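Local coordinates for D-3-phosphoglycerate dehydrogenase oxidoreductase protein (Ralstonia solanacearum, PDB 3GG9) that probably oxidises D-3-phosphoglycerate using NAD and belongs to the D-isomer specific 2-hydroxyacid dehydrogenases, at residues A[119-122]-A[126-129]; A[114-119]-A[182-187]. All blocks are in the same frame, centred on the assembly; numbering follows the deposited sequence.

Overall arrangement
Both contacts start from helix 109-123 of the probable NAD-binding, Rossmann-type domain and lie about 13 Å apart, centre to centre, on the same side of the chain's centre. Interaction 1 joins the C-terminal part of that helix to the start of helix 126-134; interaction 2 carries the indole of Trp116 from the same helix to the turn that leads into strand 185-189. Val119 belongs to both, and the two meet where Met120 CE packs against Phe182 CE1 at 3.4 Å. Each also borders the second subunit of the dimer. The side chain of Trp116 is about 13 Å from a bound glycerol.

Interaction 1. Residues A[119-122]-A[126-129]; sequences VMAA and IPQY
Ala121 and Ile126 form a backbone hydrogen bond across the junction of two consecutive helices, 109-123 and 126-134, beside the seven-stranded parallel sheet and at the dimer interface. The amide N of Ile126 donates to Ala121 O at 2.9 Å, in the plane of the carbonyl group, with an N-H...O angle of 154°. The bond ties the last turn of one helix to the first residue of the next, where a backbone N-H has no earlier turn of its own helix to bond to. The carbonyl O is also hemmed in by carbon: CD of Pro127 lies 3.7 Å from Ala121 O, and CB of Ile126 lies 3.8 Å from the same oxygen. Proline suits this second position of a helix, since its lack of an N-H costs no helical bond there. The short link and the bond hold the CA atoms of Ala121 and Ile126 5.0 Å apart, and the small methyl of Ala121 leaves room for the proline ring alongside. Ile126 sets CG1 beside its backbone N (chi1 -62°), which leaves this branch 3.9 Å from Ala121 O. Beyond the junction, Ile126 packs on Ala117 of the second subunit, while Pro127 touches Ile296 of its own chain and Val130 of the second subunit. This is a tight link between consecutive helices, bridged by an i+5 to i backbone bond, with proline in the second helix's first turn.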
loop_
_atom_site.group_PDB
_atom_site.type_symbol
_atom_site.label_atom_id
_atom_site.label_comp_id
_atom_site.label_asym_id
_atom_site.label_seq_id
_atom_site.Cartn_x
_atom_site.Cartn_y
_atom_site.Cartn_z
ATOM N N VAL A 119 -5.384 1.246 2.927
ATOM C CA VAL A 119 -6.281 0.098 2.726
ATOM C C VAL A 119 -5.531 -1.122 2.225
ATOM O O VAL A 119 -5.641 -2.180 2.818
ATOM C CB VAL A 119 -7.484 0.404 1.704
ATOM C CG1 VAL A 119 -8.229 -0.851 1.392
ATOM C CG2 VAL A 119 -8.419 1.418 2.301
ATOM N N MET A 120 -4.814 -0.973 1.102
ATOM C CA MET A 120 -4.010 -2.051 0.528
ATOM C C MET A 120 -2.852 -2.498 1.444
ATOM O O MET A 120 -2.613 -3.695 1.605
ATOM C CB MET A 120 -3.537 -1.645 -0.868
ATOM C CG MET A 120 -4.752 -1.356 -1.746
ATOM S SD MET A 120 -4.406 -1.543 -3.485
ATOM C CE MET A 120 -4.785 -3.301 -3.584
ATOM N N ALA A 121 -2.183 -1.536 2.073
ATOM C CA ALA A 121 -1.052 -1.840 2.943
ATOM C C ALA A 121 -1.553 -2.659 4.117
ATOM O O ALA A 121 -0.988 -3.697 4.415
ATOM C CB ALA A 121 -0.362 -0.560 3.407
ATOM N N ALA A 122 -2.655 -2.224 4.728
ATOM C CA ALA A 122 -3.247 -2.947 5.871
ATOM C C ALA A 122 -3.817 -4.314 5.479
ATOM O O ALA A 122 -3.482 -5.338 6.076
ATOM C CB ALA A 122 -4.309 -2.066 6.548
ATOM N N ILE A 126 1.381 -5.376 4.685
ATOM C CA ILE A 126 2.657 -4.980 4.134
ATOM C C ILE A 126 3.697 -4.445 5.155
ATOM O O ILE A 126 4.794 -4.970 5.154
ATOM C CB ILE A 126 2.492 -4.084 2.912
ATOM C CG1 ILE A 126 1.758 -4.889 1.843
ATOM C CG2 ILE A 126 3.848 -3.543 2.448
ATOM C CD1 ILE A 126 1.623 -4.160 0.548
ATOM N N PRO A 127 3.352 -3.447 6.015
ATOM C CA PRO A 127 4.359 -3.001 6.986
ATOM C C PRO A 127 4.875 -4.145 7.872
ATOM O O PRO A 127 6.091 -4.262 8.078
ATOM C CB PRO A 127 3.597 -1.968 7.830
ATOM C CG PRO A 127 2.555 -1.458 6.922
ATOM C CD PRO A 127 2.101 -2.663 6.160
ATOM N N GLN A 128 3.962 -4.987 8.352
ATOM C CA GLN A 128 4.310 -6.126 9.207
ATOM C C GLN A 128 5.224 -7.161 8.526
ATOM O O GLN A 128 6.206 -7.597 9.107
ATOM C CB GLN A 128 3.054 -6.809 9.759
ATOM C CG GLN A 128 2.136 -5.901 10.597
ATOM C CD GLN A 128 1.022 -5.246 9.782
ATOM O OE1 GLN A 128 1.152 -5.026 8.567
ATOM N NE2 GLN A 128 -0.087 -4.947 10.448
ATOM N N TYR A 129 4.902 -7.540 7.298
ATOM C CA TYR A 129 5.711 -8.505 6.579
ATOM C C TYR A 129 7.076 -7.921 6.222
ATOM O O TYR A 129 8.083 -8.625 6.286
ATOM C CB TYR A 129 5.021 -8.923 5.278
ATOM C CG TYR A 129 4.067 -10.098 5.324
ATOM C CD1 TYR A 129 4.518 -11.402 5.580
ATOM C CD2 TYR A 129 2.722 -9.916 5.005
ATOM C CE1 TYR A 129 3.618 -12.501 5.573
ATOM C CE2 TYR A 129 1.832 -10.987 4.993
ATOM C CZ TYR A 129 2.284 -12.272 5.269
ATOM O OH TYR A 129 1.355 -13.294 5.225
#

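Interaction 2. Residues A[114-119]-A[182-187]; sequences LTWALV and FGMNVL
Trp116 presents its indole N-H corner to one face of the Phe182 ring, while the far rim of the same indole meets the sulfur of Met184, a Met-aromatic contact. The two partners flank Gly183, whose positive phi (77°) closes helix 170-181 with a Schellman motif before the chain enters strand 185-189, in the helix-to-strand turn of a Rossmann-type fold. Glycine suits the place because it takes up this backbone conformation readily. Its neighbours Phe182 and Met184 both set out toward helix 109-123, and Trp116 reaches back from that helix.

The ring of Phe182 is met obliquely: its plane is turned 44° from the five-membered ring of Trp116, with the centroids 5.1 Å apart. NE1 of Trp116 comes down over the phenyl face, 3.6 Å from Phe182 CE2, and Trp116 CZ2 follows along to lie 4.1 Å from Phe182 CD2. The long indole suits the span because the backbones stay far apart, 10.8 Å between the CA atoms of Trp116 and Phe182. With CG anti to its backbone N (chi1 -153°), Trp116 extends away from its helix and passes Phe182 and Met184 as they come the other way. Val119 CB lies above one face of the indole, displaced toward the rim.

Tyr178 adds an edge-to-face contact with Trp116, and Phe182 of the second subunit packs on both Trp116 and Phe182, carrying the aromatic cluster across the dimer interface. The flexible, unbranched Met184 fits beside the flat indole: its SD sits at the edge, near the ring plane, 3.7 Å from Trp116 CH2 and 4.1 Å from Trp116 CZ2.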
loop_
_atom_site.group_PDB
_atom_site.type_symbol
_atom_site.label_atom_id
_atom_site.label_comp_id
_atom_site.label_asym_id
_atom_site.label_seq_id
_atom_site.Cartn_x
_atom_site.Cartn_y
_atom_site.Cartn_z
ATOM N N LEU A 114 -3.772 8.305 -0.767
ATOM C CA LEU A 114 -3.120 7.888 0.492
ATOM C C LEU A 114 -4.030 6.956 1.297
ATOM O O LEU A 114 -3.560 5.956 1.856
ATOM C CB LEU A 114 -2.745 9.109 1.301
ATOM C CG LEU A 114 -1.812 8.858 2.506
ATOM C CD1 LEU A 114 -2.599 8.529 3.807
ATOM C CD2 LEU A 114 -0.748 7.765 2.202
ATOM N N THR A 115 -5.304 7.316 1.412
ATOM C CA THR A 115 -6.320 6.424 1.994
ATOM C C THR A 115 -6.281 5.007 1.424
ATOM O O THR A 115 -6.290 4.021 2.158
ATOM C CB THR A 115 -7.756 7.019 1.835
ATOM O OG1 THR A 115 -7.786 8.308 2.440
ATOM C CG2 THR A 115 -8.800 6.121 2.495
ATOM N N TRP A 116 -6.219 4.908 0.104
ATOM C CA TRP A 116 -6.194 3.613 -0.562
ATOM C C TRP A 116 -4.891 2.869 -0.381
ATOM O O TRP A 116 -4.892 1.653 -0.294
ATOM C CB TRP A 116 -6.476 3.762 -2.077
ATOM C CG TRP A 116 -7.078 2.493 -2.576
ATOM C CD1 TRP A 116 -6.476 1.542 -3.334
ATOM C CD2 TRP A 116 -8.385 1.991 -2.259
ATOM N NE1 TRP A 116 -7.352 0.483 -3.556
ATOM C CE2 TRP A 116 -8.526 0.744 -2.899
ATOM C CE3 TRP A 116 -9.460 2.494 -1.509
ATOM C CZ2 TRP A 116 -9.697 -0.019 -2.802
ATOM C CZ3 TRP A 116 -10.619 1.735 -1.407
ATOM C CH2 TRP A 116 -10.733 0.502 -2.054
ATOM N N ALA A 117 -3.790 3.605 -0.316
ATOM C CA ALA A 117 -2.475 3.025 -0.076
ATOM C C ALA A 117 -2.505 2.334 1.283
ATOM O O ALA A 117 -1.984 1.240 1.436
ATOM C CB ALA A 117 -1.396 4.145 -0.102
ATOM N N LEU A 118 -3.165 2.967 2.244
ATOM C CA LEU A 118 -3.325 2.385 3.595
ATOM C C LEU A 118 -4.267 1.186 3.652
ATOM O O LEU A 118 -3.998 0.239 4.360
ATOM C CB LEU A 118 -3.793 3.451 4.582
ATOM C CG LEU A 118 -2.753 4.447 5.079
ATOM C CD1 LEU A 118 -3.433 5.456 5.987
ATOM C CD2 LEU A 118 -1.637 3.713 5.821
ATOM N N VAL A 119 -5.384 1.246 2.927
ATOM C CA VAL A 119 -6.281 0.098 2.726
ATOM C C VAL A 119 -5.531 -1.122 2.225
ATOM O O VAL A 119 -5.641 -2.180 2.818
ATOM C CB VAL A 119 -7.484 0.404 1.704
ATOM C CG1 VAL A 119 -8.229 -0.851 1.392
ATOM C CG2 VAL A 119 -8.419 1.418 2.301
ATOM N N PHE A 182 -11.840 -1.908 -7.813
ATOM C CA PHE A 182 -11.324 -3.170 -7.291
ATOM C C PHE A 182 -12.366 -4.291 -7.178
ATOM O O PHE A 182 -12.033 -5.403 -6.751
ATOM C CB PHE A 182 -10.558 -2.962 -5.951
ATOM C CG PHE A 182 -9.116 -2.562 -6.170
ATOM C CD1 PHE A 182 -8.102 -3.508 -6.062
ATOM C CD2 PHE A 182 -8.776 -1.271 -6.556
ATOM C CE1 PHE A 182 -6.775 -3.172 -6.310
ATOM C CE2 PHE A 182 -7.419 -0.931 -6.820
ATOM C CZ PHE A 182 -6.433 -1.895 -6.688
ATOM N N GLY A 183 -13.607 -4.011 -7.582
ATOM C CA GLY A 183 -14.684 -5.019 -7.518
ATOM C C GLY A 183 -15.250 -5.235 -6.108
ATOM O O GLY A 183 -15.771 -6.314 -5.805
ATOM N N MET A 184 -15.152 -4.215 -5.258
ATOM C CA MET A 184 -15.703 -4.252 -3.904
ATOM C C MET A 184 -17.207 -3.920 -3.937
ATOM O O MET A 184 -17.698 -3.327 -4.902
ATOM C CB MET A 184 -14.957 -3.289 -2.967
ATOM C CG MET A 184 -13.445 -3.535 -2.830
ATOM S SD MET A 184 -12.679 -2.562 -1.515
ATOM C CE MET A 184 -13.135 -3.520 -0.054
ATOM N N ASN A 185 -17.934 -4.367 -2.914
ATOM C CA ASN A 185 -19.319 -3.956 -2.651
ATOM C C ASN A 185 -19.320 -2.632 -1.881
ATOM O O ASN A 185 -19.054 -2.599 -0.673
ATOM C CB ASN A 185 -20.055 -5.079 -1.880
ATOM C CG ASN A 185 -21.541 -4.793 -1.673
ATOM O OD1 ASN A 185 -22.234 -4.357 -2.590
ATOM N ND2 ASN A 185 -22.038 -5.058 -0.457
ATOM N N VAL A 186 -19.579 -1.531 -2.574
ATOM C CA VAL A 186 -19.459 -0.214 -1.947
ATOM C C VAL A 186 -20.793 0.293 -1.361
ATOM O O VAL A 186 -21.817 0.406 -2.077
ATOM C CB VAL A 186 -18.818 0.843 -2.894
ATOM C CG1 VAL A 186 -18.594 2.166 -2.142
ATOM C CG2 VAL A 186 -17.492 0.337 -3.486
ATOM N N LEU A 187 -20.761 0.582 -0.059
ATOM C CA LEU A 187 -21.867 1.199 0.678
ATOM C C LEU A 187 -21.460 2.532 1.278
ATOM O O LEU A 187 -20.417 2.646 1.935
ATOM C CB LEU A 187 -22.358 0.286 1.808
ATOM C CG LEU A 187 -22.878 -1.126 1.525
ATOM C CD1 LEU A 187 -23.105 -1.867 2.842
ATOM C CD2 LEU A 187 -24.160 -1.086 0.715
#